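Local atomic coordinates of NAD-dependent epimerase/dehydratase (Veillonella parvula DSM 2008, PDB entry 3R6D), a protein that probably binds a nicotinamide adenine dinucleotide on a Rossmann-type fold and may act as an NAD-dependent epimerase or dehydratase. Residues 11-16 / 42-47; 106-111 / 129-134; 137-142 / 149-154; 166-171 / 199-204. One frame throughout, in Å; residues are numbered along the deposited sequence.

Contact 1 of 4, residues 11-16 / 42-47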
loop_
_atom_site.group_PDB
_atom_site.type_symbol
_atom_site.label_atom_id
_atom_site.label_comp_id
_atom_site.label_asym_id
_atom_site.label_seq_id
_atom_site.Cartn_x
_atom_site.Cartn_y
_atom_site.Cartn_z
ATOM N N LEU A 11 -4.406 5.965 -4.638
ATOM C CA LEU A 11 -3.518 6.098 -5.781
ATOM C C LEU A 11 -3.067 4.691 -6.177
ATOM O O LEU A 11 -2.943 3.799 -5.320
ATOM C CB LEU A 11 -2.310 6.996 -5.416
ATOM C CG LEU A 11 -2.663 8.337 -4.751
ATOM C CD1 LEU A 11 -1.387 9.115 -4.484
ATOM C CD2 LEU A 11 -3.612 9.144 -5.641
ATOM N N GLY A 12 -2.804 4.469 -7.461
ATOM C CA GLY A 12 -2.570 3.092 -7.912
ATOM C C GLY A 12 -3.844 2.269 -7.807
ATOM O O GLY A 12 -3.796 1.070 -7.545
ATOM N N ALA A 13 -4.995 2.898 -8.044
ATOM C CA ALA A 13 -6.288 2.282 -7.768
ATOM C C ALA A 13 -6.577 1.016 -8.534
ATOM O O ALA A 13 -7.415 0.216 -8.105
ATOM C CB ALA A 13 -7.405 3.290 -8.011
ATOM N N ALA A 14 -5.943 0.836 -9.704
ATOM C CA ALA A 14 -6.214 -0.377 -10.482
ATOM C C ALA A 14 -5.401 -1.613 -10.028
ATOM O O ALA A 14 -5.651 -2.727 -10.493
ATOM C CB ALA A 14 -5.994 -0.109 -11.967
ATOM N N GLY A 15 -4.452 -1.423 -9.108
ATOM C CA GLY A 15 -3.692 -2.561 -8.634
ATOM C C GLY A 15 -4.546 -3.542 -7.843
ATOM O O GLY A 15 -5.629 -3.186 -7.349
ATOM N N GLN A 16 -4.096 -4.788 -7.745
ATOM C CA GLN A 16 -4.911 -5.824 -7.131
ATOM C C GLN A 16 -5.226 -5.569 -5.678
ATOM O O GLN A 16 -6.384 -5.705 -5.272
ATOM C CB GLN A 16 -4.263 -7.197 -7.292
ATOM C CG GLN A 16 -4.325 -7.799 -8.707
ATOM C CD GLN A 16 -3.903 -9.258 -8.699
ATOM O OE1 GLN A 16 -4.606 -10.088 -8.156
ATOM N NE2 GLN A 16 -2.739 -9.571 -9.276
ATOM N N THR A 42 -12.732 1.548 -17.018
ATOM C CA THR A 42 -12.691 0.247 -17.652
ATOM C C THR A 42 -11.803 -0.744 -16.903
ATOM O O THR A 42 -12.043 -1.936 -16.984
ATOM C CB THR A 42 -12.264 0.329 -19.141
ATOM O OG1 THR A 42 -10.859 0.617 -19.202
ATOM C CG2 THR A 42 -13.114 1.389 -19.897
ATOM N N ARG A 43 -10.781 -0.276 -16.194
ATOM C CA ARG A 43 -9.830 -1.183 -15.557
ATOM C C ARG A 43 -10.316 -1.716 -14.202
ATOM O O ARG A 43 -9.723 -2.645 -13.638
ATOM C CB ARG A 43 -8.503 -0.439 -15.351
ATOM C CG ARG A 43 -7.840 -0.121 -16.685
ATOM C CD ARG A 43 -6.676 0.825 -16.488
ATOM N NE ARG A 43 -5.578 0.216 -15.773
ATOM C CZ ARG A 43 -4.603 0.909 -15.195
ATOM N NH1 ARG A 43 -4.648 2.234 -15.175
ATOM N NH2 ARG A 43 -3.578 0.275 -14.625
ATOM N N ILE A 44 -11.337 -1.084 -13.637
ATOM C CA ILE A 44 -11.865 -1.464 -12.329
ATOM C C ILE A 44 -13.303 -1.932 -12.592
ATOM O O ILE A 44 -13.994 -1.333 -13.407
ATOM C CB ILE A 44 -11.742 -0.258 -11.367
ATOM C CG1 ILE A 44 -10.238 0.080 -11.129
ATOM C CG2 ILE A 44 -12.392 -0.535 -10.043
ATOM C CD1 ILE A 44 -10.002 1.260 -10.205
ATOM N N PRO A 45 -13.763 -2.992 -11.897
ATOM C CA PRO A 45 -15.059 -3.548 -12.255
ATOM C C PRO A 45 -16.226 -2.661 -11.877
ATOM O O PRO A 45 -16.127 -1.810 -10.986
ATOM C CB PRO A 45 -15.094 -4.888 -11.504
ATOM C CG PRO A 45 -14.197 -4.715 -10.415
ATOM C CD PRO A 45 -13.086 -3.818 -10.885
ATOM N N PRO A 46 -17.371 -2.882 -12.526
ATOM C CA PRO A 46 -18.511 -2.001 -12.347
ATOM C C PRO A 46 -19.125 -2.042 -10.936
ATOM O O PRO A 46 -19.681 -1.033 -10.519
ATOM C CB PRO A 46 -19.503 -2.495 -13.418
ATOM C CG PRO A 46 -19.113 -3.934 -13.695
ATOM C CD PRO A 46 -17.614 -3.918 -13.567
ATOM N N GLU A 47 -18.997 -3.134 -10.173
ATOM C CA GLU A 47 -19.524 -3.159 -8.793
ATOM C C GLU A 47 -18.763 -2.184 -7.883
ATOM O O GLU A 47 -19.212 -1.832 -6.777
ATOM C CB GLU A 47 -19.551 -4.593 -8.203
ATOM C CG GLU A 47 -18.214 -5.203 -7.884
ATOM C CD GLU A 47 -17.587 -5.893 -9.054
ATOM O OE1 GLU A 47 -18.042 -5.677 -10.236
ATOM O OE2 GLU A 47 -16.628 -6.641 -8.797
#
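Ala14 lays its CB over one face of the Arg43 guanidinium, 3.5 Å above the plane and displaced toward the rim, with Arg43 NH2 its nearest atom at 3.6 Å. The arginine chain bends at chi3 (68°), and this turns the flat group so that a face, not an edge, meets the methyl. At the rim of the group NH1 bonds the carbonyl O of Arg38. The contact is therefore apolar on the broad side of the group and polar at its rim, a division that suits arginine at an exposed helix end.

Ile44, the first residue beyond helix 40-43, supplies the buried half. With CG1 anti to its carbonyl carbon (chi1 -65°) and the chain then extended, CD1 reaches the other segment's backbone, 3.5 Å from Ala13 O, and lies 4.0 Å from Ala13 CB. Ile44 CG1 lies 4.3 Å from Ala14 CB. Two alanines suit this surface because their methyls fill the approach while keeping the backbones close, with the CA atoms of Ala14 and Ile44 6.0 Å apart. Leu35 and Leu40 pack beside them.

The loop's shape comes from a type I turn running from Gly12 to Gly15, closed by Gly15 N to Gly12 O at 3.0 Å. Gly12 has the positive phi that favours glycine. A glycine-bearing turn straight after strand 8-11, leading toward helix 22-28, is characteristic of the dinucleotide-binding loop of the Rossmann fold, which in relatives receives the cofactor's pyrophosphate.

Contact 2 of 4, residues 106-111 / 129-134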
loop_
_atom_site.group_PDB
_atom_site.type_symbol
_atom_site.label_atom_id
_atom_site.label_comp_id
_atom_site.label_asym_id
_atom_site.label_seq_id
_atom_site.Cartn_x
_atom_site.Cartn_y
_atom_site.Cartn_z
ATOM N N VAL A 106 2.441 0.870 -0.010
ATOM C CA VAL A 106 2.924 -0.471 -0.176
ATOM C C VAL A 106 4.302 -0.505 -0.801
ATOM O O VAL A 106 4.491 0.022 -1.899
ATOM C CB VAL A 106 1.923 -1.259 -1.027
ATOM C CG1 VAL A 106 2.541 -2.523 -1.533
ATOM C CG2 VAL A 106 0.662 -1.548 -0.184
ATOM N N SER A 107 5.234 -1.176 -0.124
ATOM C CA SER A 107 6.584 -1.384 -0.618
ATOM C C SER A 107 6.933 -2.849 -0.503
ATOM O O SER A 107 6.083 -3.688 -0.208
ATOM C CB SER A 107 7.514 -0.475 0.188
ATOM O OG SER A 107 8.832 -0.507 -0.279
HETATM N N MSE A 108 8.171 -3.185 -0.811
HETATM C CA MSE A 108 8.603 -4.584 -0.805
HETATM C C MSE A 108 9.431 -4.869 0.446
HETATM O O MSE A 108 10.277 -4.063 0.880
HETATM C CB MSE A 108 9.388 -4.937 -2.076
HETATM C CG MSE A 108 10.610 -4.106 -2.302
HETATM SE SE MSE A 108 11.665 -4.741 -3.845
HETATM C CE MSE A 108 12.386 -6.336 -3.012
ATOM N N ALA A 109 9.224 -6.051 0.999
ATOM C CA ALA A 109 10.136 -6.587 1.998
ATOM C C ALA A 109 11.484 -6.952 1.342
ATOM O O ALA A 109 11.533 -7.319 0.162
ATOM C CB ALA A 109 9.523 -7.816 2.637
ATOM N N GLY A 110 12.548 -6.850 2.128
ATOM C CA GLY A 110 13.881 -7.263 1.728
ATOM C C GLY A 110 14.872 -6.146 1.534
ATOM O O GLY A 110 16.069 -6.435 1.365
ATOM N N LEU A 111 14.411 -4.888 1.583
ATOM C CA LEU A 111 15.282 -3.689 1.399
ATOM C C LEU A 111 15.876 -3.099 2.709
ATOM O O LEU A 111 16.592 -2.085 2.676
ATOM C CB LEU A 111 14.530 -2.600 0.651
ATOM C CG LEU A 111 13.861 -2.936 -0.663
ATOM C CD1 LEU A 111 13.211 -1.659 -1.191
ATOM C CD2 LEU A 111 14.890 -3.556 -1.642
ATOM N N ILE A 129 16.810 -5.445 -11.285
ATOM C CA ILE A 129 17.503 -4.503 -10.439
ATOM C C ILE A 129 16.825 -3.148 -10.476
ATOM O O ILE A 129 16.712 -2.479 -9.444
ATOM C CB ILE A 129 19.004 -4.386 -10.846
ATOM C CG1 ILE A 129 19.707 -5.694 -10.493
ATOM C CG2 ILE A 129 19.664 -3.186 -10.150
ATOM C CD1 ILE A 129 21.192 -5.739 -10.950
ATOM N N SER A 130 16.352 -2.745 -11.648
ATOM C CA SER A 130 15.703 -1.457 -11.771
ATOM C C SER A 130 14.473 -1.385 -10.855
ATOM O O SER A 130 14.146 -0.304 -10.338
ATOM C CB SER A 130 15.333 -1.174 -13.235
ATOM O OG SER A 130 14.316 -2.056 -13.671
ATOM N N TYR A 131 13.758 -2.506 -10.741
ATOM C CA TYR A 131 12.543 -2.554 -9.921
ATOM C C TYR A 131 12.902 -2.358 -8.443
ATOM O O TYR A 131 12.276 -1.550 -7.726
ATOM C CB TYR A 131 11.793 -3.867 -10.103
ATOM C CG TYR A 131 10.518 -3.929 -9.274
ATOM C CD1 TYR A 131 9.335 -3.342 -9.732
ATOM C CD2 TYR A 131 10.498 -4.526 -8.014
ATOM C CE1 TYR A 131 8.187 -3.372 -8.985
ATOM C CE2 TYR A 131 9.326 -4.565 -7.263
ATOM C CZ TYR A 131 8.180 -3.985 -7.766
ATOM O OH TYR A 131 7.007 -4.007 -7.039
ATOM N N VAL A 132 13.940 -3.073 -8.006
ATOM C CA VAL A 132 14.448 -2.964 -6.637
ATOM C C VAL A 132 14.886 -1.539 -6.348
ATOM O O VAL A 132 14.585 -0.984 -5.302
ATOM C CB VAL A 132 15.616 -3.916 -6.394
ATOM C CG1 VAL A 132 16.192 -3.740 -4.995
ATOM C CG2 VAL A 132 15.133 -5.321 -6.606
ATOM N N GLN A 133 15.674 -0.972 -7.254
ATOM C CA GLN A 133 16.222 0.351 -7.017
ATOM C C GLN A 133 15.155 1.434 -6.974
ATOM O O GLN A 133 15.244 2.345 -6.166
ATOM C CB GLN A 133 17.334 0.649 -8.015
ATOM C CG GLN A 133 18.432 -0.381 -7.777
ATOM C CD GLN A 133 19.735 -0.122 -8.494
ATOM O OE1 GLN A 133 19.773 0.514 -9.546
ATOM N NE2 GLN A 133 20.819 -0.633 -7.922
ATOM N N GLY A 134 14.152 1.327 -7.851
ATOM C CA GLY A 134 13.033 2.263 -7.842
ATOM C C GLY A 134 12.247 2.130 -6.520
ATOM O O GLY A 134 11.856 3.144 -5.924
#
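The side chain of Met108 leaves strand 102-108 with CG set between its backbone N and carbonyl carbon (chi1 58°), while Tyr131 holds its ring anti to the backbone N (chi1 -179°). These settings slide the two side chains past each other in opposite senses. Met108, a selenomethionine in this crystal, brings SE to 4.1 Å from Tyr131 CE2. The line from Met108 SE to the centroid of the Tyr131 ring, 5.3 Å long, makes 69° with the ring normal, so the approach is oblique. A long, flexible, polarisable chain can follow such a path to the ring from the strand's end; Phe124 and Leu127 also border it.

Farther along, Leu111 CD2 meets Val132 CG1 at 3.6 Å, the closest approach between the segments. Branched valine gives the helix a short, stiff surface for the longer leucine, and no hydrogen bond crosses the contact.

Met108 and Tyr131 thus form a Met-aromatic contact. Strand 102-108, helix 129-144 and the parallel neighbouring strand 148-158 form a beta-alpha-beta crossover, with helix 117-125 inserted in its first connection, a unit characteristic of the Rossmann fold.

Contact 3 of 4, residues 137-142 / 149-154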
loop_
_atom_site.group_PDB
_atom_site.type_symbol
_atom_site.label_atom_id
_atom_site.label_comp_id
_atom_site.label_asym_id
_atom_site.label_seq_id
_atom_site.Cartn_x
_atom_site.Cartn_y
_atom_site.Cartn_z
ATOM N N GLN A 137 14.301 3.920 -3.857
ATOM C CA GLN A 137 14.238 5.371 -3.963
ATOM C C GLN A 137 12.877 5.909 -3.499
ATOM O O GLN A 137 12.842 6.906 -2.793
ATOM C CB GLN A 137 14.565 5.829 -5.388
ATOM C CG GLN A 137 16.078 5.676 -5.702
ATOM C CD GLN A 137 16.517 6.238 -7.049
ATOM O OE1 GLN A 137 15.813 6.084 -8.036
ATOM N NE2 GLN A 137 17.722 6.878 -7.096
ATOM N N ALA A 138 11.773 5.247 -3.878
ATOM C CA ALA A 138 10.426 5.648 -3.423
ATOM C C ALA A 138 10.280 5.588 -1.908
ATOM O O ALA A 138 9.774 6.528 -1.281
ATOM C CB ALA A 138 9.375 4.783 -4.076
ATOM N N ARG A 139 10.825 4.511 -1.326
ATOM C CA ARG A 139 10.840 4.378 0.115
ATOM C C ARG A 139 11.605 5.514 0.780
ATOM O O ARG A 139 11.111 6.149 1.720
ATOM C CB ARG A 139 11.458 3.051 0.513
ATOM C CG ARG A 139 11.690 3.006 2.012
ATOM C CD ARG A 139 12.744 2.047 2.365
ATOM N NE ARG A 139 14.069 2.515 1.986
ATOM C CZ ARG A 139 15.123 1.732 2.064
ATOM N NH1 ARG A 139 14.991 0.470 2.477
ATOM N NH2 ARG A 139 16.314 2.217 1.747
ATOM N N ASN A 140 12.811 5.810 0.270
ATOM C CA ASN A 140 13.622 6.897 0.829
ATOM C C ASN A 140 12.911 8.228 0.751
ATOM O O ASN A 140 12.915 8.973 1.723
ATOM C CB ASN A 140 14.976 6.996 0.116
ATOM C CG ASN A 140 15.862 5.791 0.385
ATOM O OD1 ASN A 140 15.585 4.983 1.286
ATOM N ND2 ASN A 140 16.934 5.660 -0.397
ATOM N N VAL A 141 12.268 8.517 -0.397
ATOM C CA VAL A 141 11.556 9.794 -0.532
ATOM C C VAL A 141 10.472 9.888 0.555
ATOM O O VAL A 141 10.270 10.935 1.182
ATOM C CB VAL A 141 10.943 9.976 -1.940
ATOM C CG1 VAL A 141 9.938 11.149 -1.963
ATOM C CG2 VAL A 141 12.081 10.226 -2.969
ATOM N N LEU A 142 9.710 8.804 0.745
ATOM C CA LEU A 142 8.620 8.864 1.721
ATOM C C LEU A 142 9.142 9.004 3.161
ATOM O O LEU A 142 8.642 9.815 3.947
ATOM C CB LEU A 142 7.666 7.678 1.563
ATOM C CG LEU A 142 6.436 7.704 2.452
ATOM C CD1 LEU A 142 5.614 9.001 2.293
ATOM C CD2 LEU A 142 5.580 6.470 2.143
ATOM N N TYR A 149 3.469 8.774 7.694
ATOM C CA TYR A 149 3.444 7.616 6.818
ATOM C C TYR A 149 3.387 6.317 7.584
ATOM O O TYR A 149 3.944 6.189 8.694
ATOM C CB TYR A 149 4.653 7.624 5.856
ATOM C CG TYR A 149 5.983 7.399 6.536
ATOM C CD1 TYR A 149 6.417 6.106 6.813
ATOM C CD2 TYR A 149 6.827 8.468 6.873
ATOM C CE1 TYR A 149 7.624 5.853 7.440
ATOM C CE2 TYR A 149 8.055 8.241 7.496
ATOM C CZ TYR A 149 8.439 6.920 7.766
ATOM O OH TYR A 149 9.655 6.623 8.374
ATOM N N THR A 150 2.773 5.323 6.937
ATOM C CA THR A 150 3.031 3.927 7.294
ATOM C C THR A 150 3.430 3.217 6.009
ATOM O O THR A 150 2.640 3.212 5.040
ATOM C CB THR A 150 1.770 3.209 7.852
ATOM O OG1 THR A 150 1.101 4.037 8.821
ATOM C CG2 THR A 150 2.159 1.867 8.444
ATOM N N ILE A 151 4.634 2.654 5.982
ATOM C CA ILE A 151 5.052 1.819 4.866
ATOM C C ILE A 151 4.736 0.391 5.235
ATOM O O ILE A 151 5.049 -0.049 6.351
ATOM C CB ILE A 151 6.543 2.030 4.559
ATOM C CG1 ILE A 151 6.776 3.472 4.031
ATOM C CG2 ILE A 151 7.043 0.948 3.593
ATOM C CD1 ILE A 151 8.234 3.866 4.029
ATOM N N LEU A 152 4.104 -0.359 4.319
ATOM C CA LEU A 152 3.861 -1.793 4.507
ATOM C C LEU A 152 4.829 -2.546 3.632
ATOM O O LEU A 152 4.769 -2.463 2.404
ATOM C CB LEU A 152 2.382 -2.134 4.164
ATOM C CG LEU A 152 1.363 -1.350 5.024
ATOM C CD1 LEU A 152 -0.027 -1.728 4.522
ATOM C CD2 LEU A 152 1.540 -1.641 6.482
ATOM N N ARG A 153 5.784 -3.237 4.258
ATOM C CA ARG A 153 6.767 -4.038 3.539
ATOM C C ARG A 153 6.201 -5.424 3.270
ATOM O O ARG A 153 6.102 -6.233 4.190
ATOM C CB ARG A 153 8.078 -4.143 4.325
ATOM C CG ARG A 153 8.827 -2.825 4.449
ATOM C CD ARG A 153 10.015 -2.929 5.376
ATOM N NE ARG A 153 9.624 -2.927 6.777
ATOM C CZ ARG A 153 9.866 -3.906 7.654
ATOM N NH1 ARG A 153 10.357 -5.090 7.252
ATOM N NH2 ARG A 153 9.563 -3.724 8.943
ATOM N N LEU A 154 5.777 -5.672 2.027
ATOM C CA LEU A 154 5.092 -6.932 1.716
ATOM C C LEU A 154 6.064 -7.952 1.217
ATOM O O LEU A 154 6.911 -7.649 0.371
ATOM C CB LEU A 154 3.998 -6.718 0.672
ATOM C CG LEU A 154 2.982 -5.601 0.986
ATOM C CD1 LEU A 154 1.854 -5.634 -0.025
ATOM C CD2 LEU A 154 2.417 -5.741 2.415
#
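Leu142 carries most of the helix side of the contact, fitting its branched end between Tyr149 and Ile151 of the strand. Its CG lies 3.8 Å from Tyr149 CB, and its CD2 comes to 3.7 Å from Ile151 CG1. Leucine suits the helix here because two methyls on a short stem can serve two strand neighbours at once; with CG anti to the backbone N (chi1 -175°), they extend toward the sheet. The carbonyl of Leu142 also approaches the Tyr149 ring obliquely, its O 3.7 Å from Tyr149 CD2, and accepts a hydrogen bond from Ser145 OG.

One turn back, the aliphatic part of Arg139 crosses Ile151 at about a right angle, CG to CD1 at 4.1 Å. Beyond, its guanidinium grips a single atom side-on: NE and NH2 both bond Asn140 OD1, at 3.0 and 2.9 Å, with the acceptor in the guanidinium plane. With NH1 bonded to Leu111 O as well, the group is held at two places on its rim, which should restrain its rotation. A leucine at Arg139 would probably keep some packing on Ile151 but leave Asn140 OD1 and the Leu111 carbonyl without these donors.

Helix 137-142 and strand 149-154 run nearly antiparallel, at 157° with axes 10.3 Å apart. Met88 of helix 85-96 and Val103 of strand 102-108 also pack on Leu142, whereas Leu152 turns to the sheet's other face, where helix 182-193 covers it.

Contact 4 of 4, residues 166-171 / 199-204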
loop_
_atom_site.group_PDB
_atom_site.type_symbol
_atom_site.label_atom_id
_atom_site.label_comp_id
_atom_site.label_asym_id
_atom_site.label_seq_id
_atom_site.Cartn_x
_atom_site.Cartn_y
_atom_site.Cartn_z
ATOM N N TYR A 166 -2.595 -12.567 9.117
ATOM C CA TYR A 166 -1.320 -11.860 8.879
ATOM C C TYR A 166 -0.609 -11.643 10.193
ATOM O O TYR A 166 -1.236 -11.704 11.259
ATOM C CB TYR A 166 -1.557 -10.503 8.187
ATOM C CG TYR A 166 -2.289 -9.501 9.044
ATOM C CD1 TYR A 166 -1.594 -8.683 9.935
ATOM C CD2 TYR A 166 -3.680 -9.369 8.975
ATOM C CE1 TYR A 166 -2.250 -7.759 10.763
ATOM C CE2 TYR A 166 -4.352 -8.435 9.797
ATOM C CZ TYR A 166 -3.629 -7.644 10.685
ATOM O OH TYR A 166 -4.273 -6.722 11.488
ATOM N N GLU A 167 0.704 -11.417 10.139
ATOM C CA GLU A 167 1.408 -10.869 11.278
ATOM C C GLU A 167 2.186 -9.647 10.824
ATOM O O GLU A 167 2.570 -9.530 9.640
ATOM C CB GLU A 167 2.329 -11.922 11.920
ATOM C CG GLU A 167 3.356 -12.516 10.949
ATOM C CD GLU A 167 4.181 -13.632 11.574
ATOM O OE1 GLU A 167 4.070 -13.862 12.813
ATOM O OE2 GLU A 167 4.936 -14.301 10.838
ATOM N N LEU A 168 2.430 -8.763 11.771
ATOM C CA LEU A 168 3.130 -7.509 11.530
ATOM C C LEU A 168 4.539 -7.637 12.075
ATOM O O LEU A 168 4.744 -8.120 13.187
ATOM C CB LEU A 168 2.385 -6.353 12.215
ATOM C CG LEU A 168 0.959 -6.118 11.721
ATOM C CD1 LEU A 168 0.286 -4.959 12.412
ATOM C CD2 LEU A 168 0.927 -5.881 10.212
ATOM N N ILE A 169 5.512 -7.227 11.267
ATOM C CA ILE A 169 6.931 -7.413 11.570
ATOM C C ILE A 169 7.589 -6.058 11.773
ATOM O O ILE A 169 7.728 -5.288 10.815
ATOM C CB ILE A 169 7.659 -8.194 10.439
ATOM C CG1 ILE A 169 6.957 -9.511 10.121
ATOM C CG2 ILE A 169 9.144 -8.423 10.803
ATOM C CD1 ILE A 169 6.942 -10.502 11.182
ATOM N N PRO A 170 7.968 -5.744 13.013
ATOM C CA PRO A 170 8.472 -4.401 13.257
ATOM C C PRO A 170 9.796 -4.109 12.557
ATOM O O PRO A 170 10.508 -5.045 12.131
ATOM C CB PRO A 170 8.594 -4.327 14.793
ATOM C CG PRO A 170 8.404 -5.608 15.325
ATOM C CD PRO A 170 7.807 -6.526 14.256
ATOM N N GLU A 171 10.153 -2.829 12.477
ATOM C CA GLU A 171 11.419 -2.428 11.917
ATOM C C GLU A 171 12.547 -3.084 12.687
ATOM O O GLU A 171 12.547 -3.047 13.933
ATOM C CB GLU A 171 11.576 -0.906 12.057
ATOM C CG GLU A 171 10.487 -0.200 11.380
ATOM C CD GLU A 171 10.745 1.273 11.217
ATOM O OE1 GLU A 171 11.889 1.714 10.971
ATOM O OE2 GLU A 171 9.765 2.011 11.322
ATOM N N THR A 199 -0.307 5.038 17.028
ATOM C CA THR A 199 1.114 5.293 17.252
ATOM C C THR A 199 2.052 4.209 16.685
ATOM O O THR A 199 3.119 4.561 16.178
ATOM C CB THR A 199 1.444 5.628 18.724
ATOM O OG1 THR A 199 1.129 4.502 19.537
ATOM C CG2 THR A 199 0.653 6.852 19.190
ATOM N N PRO A 200 1.670 2.906 16.722
ATOM C CA PRO A 200 2.583 1.928 16.105
ATOM C C PRO A 200 2.730 2.100 14.591
ATOM O O PRO A 200 3.616 1.467 13.992
ATOM C CB PRO A 200 1.933 0.568 16.387
ATOM C CG PRO A 200 1.049 0.818 17.574
ATOM C CD PRO A 200 0.539 2.234 17.406
ATOM N N PHE A 201 1.856 2.909 13.980
ATOM C CA PHE A 201 1.849 3.129 12.574
ATOM C C PHE A 201 2.283 4.537 12.187
ATOM O O PHE A 201 2.246 4.911 11.039
ATOM C CB PHE A 201 0.445 2.830 12.049
ATOM C CG PHE A 201 -0.030 1.469 12.446
ATOM C CD1 PHE A 201 0.688 0.333 12.068
ATOM C CD2 PHE A 201 -1.136 1.317 13.286
ATOM C CE1 PHE A 201 0.316 -0.908 12.500
ATOM C CE2 PHE A 201 -1.520 0.069 13.718
ATOM C CZ PHE A 201 -0.802 -1.051 13.324
ATOM N N HIS A 202 2.671 5.346 13.172
ATOM C CA HIS A 202 3.020 6.734 12.939
ATOM C C HIS A 202 4.480 6.823 12.497
ATOM O O HIS A 202 5.389 6.668 13.316
ATOM C CB HIS A 202 2.835 7.528 14.242
ATOM C CG HIS A 202 2.927 9.013 14.066
ATOM N ND1 HIS A 202 4.120 9.708 13.999
ATOM C CD2 HIS A 202 1.952 9.938 13.908
ATOM C CE1 HIS A 202 3.868 10.993 13.800
ATOM N NE2 HIS A 202 2.561 11.164 13.762
ATOM N N ARG A 203 4.710 7.091 11.211
ATOM C CA ARG A 203 6.065 7.180 10.647
ATOM C C ARG A 203 6.833 5.908 10.952
ATOM O O ARG A 203 7.970 5.950 11.420
ATOM C CB ARG A 203 6.792 8.434 11.117
ATOM C CG ARG A 203 6.069 9.688 10.663
ATOM C CD ARG A 203 6.748 10.986 11.115
ATOM N NE ARG A 203 8.148 11.114 10.705
ATOM C CZ ARG A 203 8.587 11.496 9.497
ATOM N NH1 ARG A 203 7.745 11.726 8.506
ATOM N NH2 ARG A 203 9.902 11.620 9.264
ATOM N N THR A 204 6.247 4.780 10.582
ATOM C CA THR A 204 6.915 3.504 10.718
ATOM C C THR A 204 6.779 2.670 9.438
ATOM O O THR A 204 5.948 2.947 8.581
ATOM C CB THR A 204 6.366 2.721 11.916
ATOM O OG1 THR A 204 5.009 2.436 11.653
ATOM C CG2 THR A 204 6.497 3.485 13.213
#
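Apolar contact is confined to Leu168 and Phe201, which cross at about a right angle. Leu168 CD1 comes to the edge of the ring, near its plane, 4.1 Å from Phe201 CE1. One face of that ring is covered from within its own segment: Pro200 CB stands over the centre, 4.2 Å above the plane. A large flat side chain suits this place, since its rim can serve the strand while a face takes the proline; Ile192 of helix 182-193 touches it too.

The polar part gathers round Thr204. Its OG1 donates to Pro200 O at 2.9 Å, tilted 26° from the carbonyl plane, and so ties the short 3-10 segment 199-201 to the start of the next strand. A chi1 of 64°, which puts OG1 between the backbone N and the carbonyl carbon, aims it back at Pro200 O. A valine at Thr204 would probably preserve the bulk yet lose this donor, leaving the Pro200 carbonyl without its mate and the turn less firmly held.

From the other segment Glu171, its chain extended beyond CG, reaches in with one carboxylate oxygen. OE2 lies 3.3 Å from Thr204 CA and 3.5 Å from Thr204 CB, close passes over C-H groups on the way to its hydrogen-bond donor, Ser205 N. Glutamate has the length to reach that amide from an exposed loop.

Strand 167-169 pairs antiparallel with strand 204-209 through Ile169 with Gly207 and Glu167 with Gly209. Strand 204-209 in turn lies parallel to strand 148-158, with Thr204 bonded through its backbone to Tyr149 and Ile151.

How the contacts relate
Contact 3 is the buried one, contacts 1 and 2 are partly buried, and contact 4 lies at the surface. Contacts 2 and 3 share helix 129-144 and touch through neighbouring parallel strands, where Ser107 N meets Leu152 O at 2.9 Å. Contact 4 joins the same sheet farther on: Thr150 OG1 lies 2.6 Å from Phe201 O, a probable hydrogen bond. Contact 1 stands apart, about 22 Å from contact 3 between centres, and includes the presumed cofactor-binding loop. Chemistry follows place: apolar packing dominates contacts 2 and 3, with Arg139 at the margin of the latter, whereas a guanidinium face and a carboxylate make up a larger share of contacts 1 and 4.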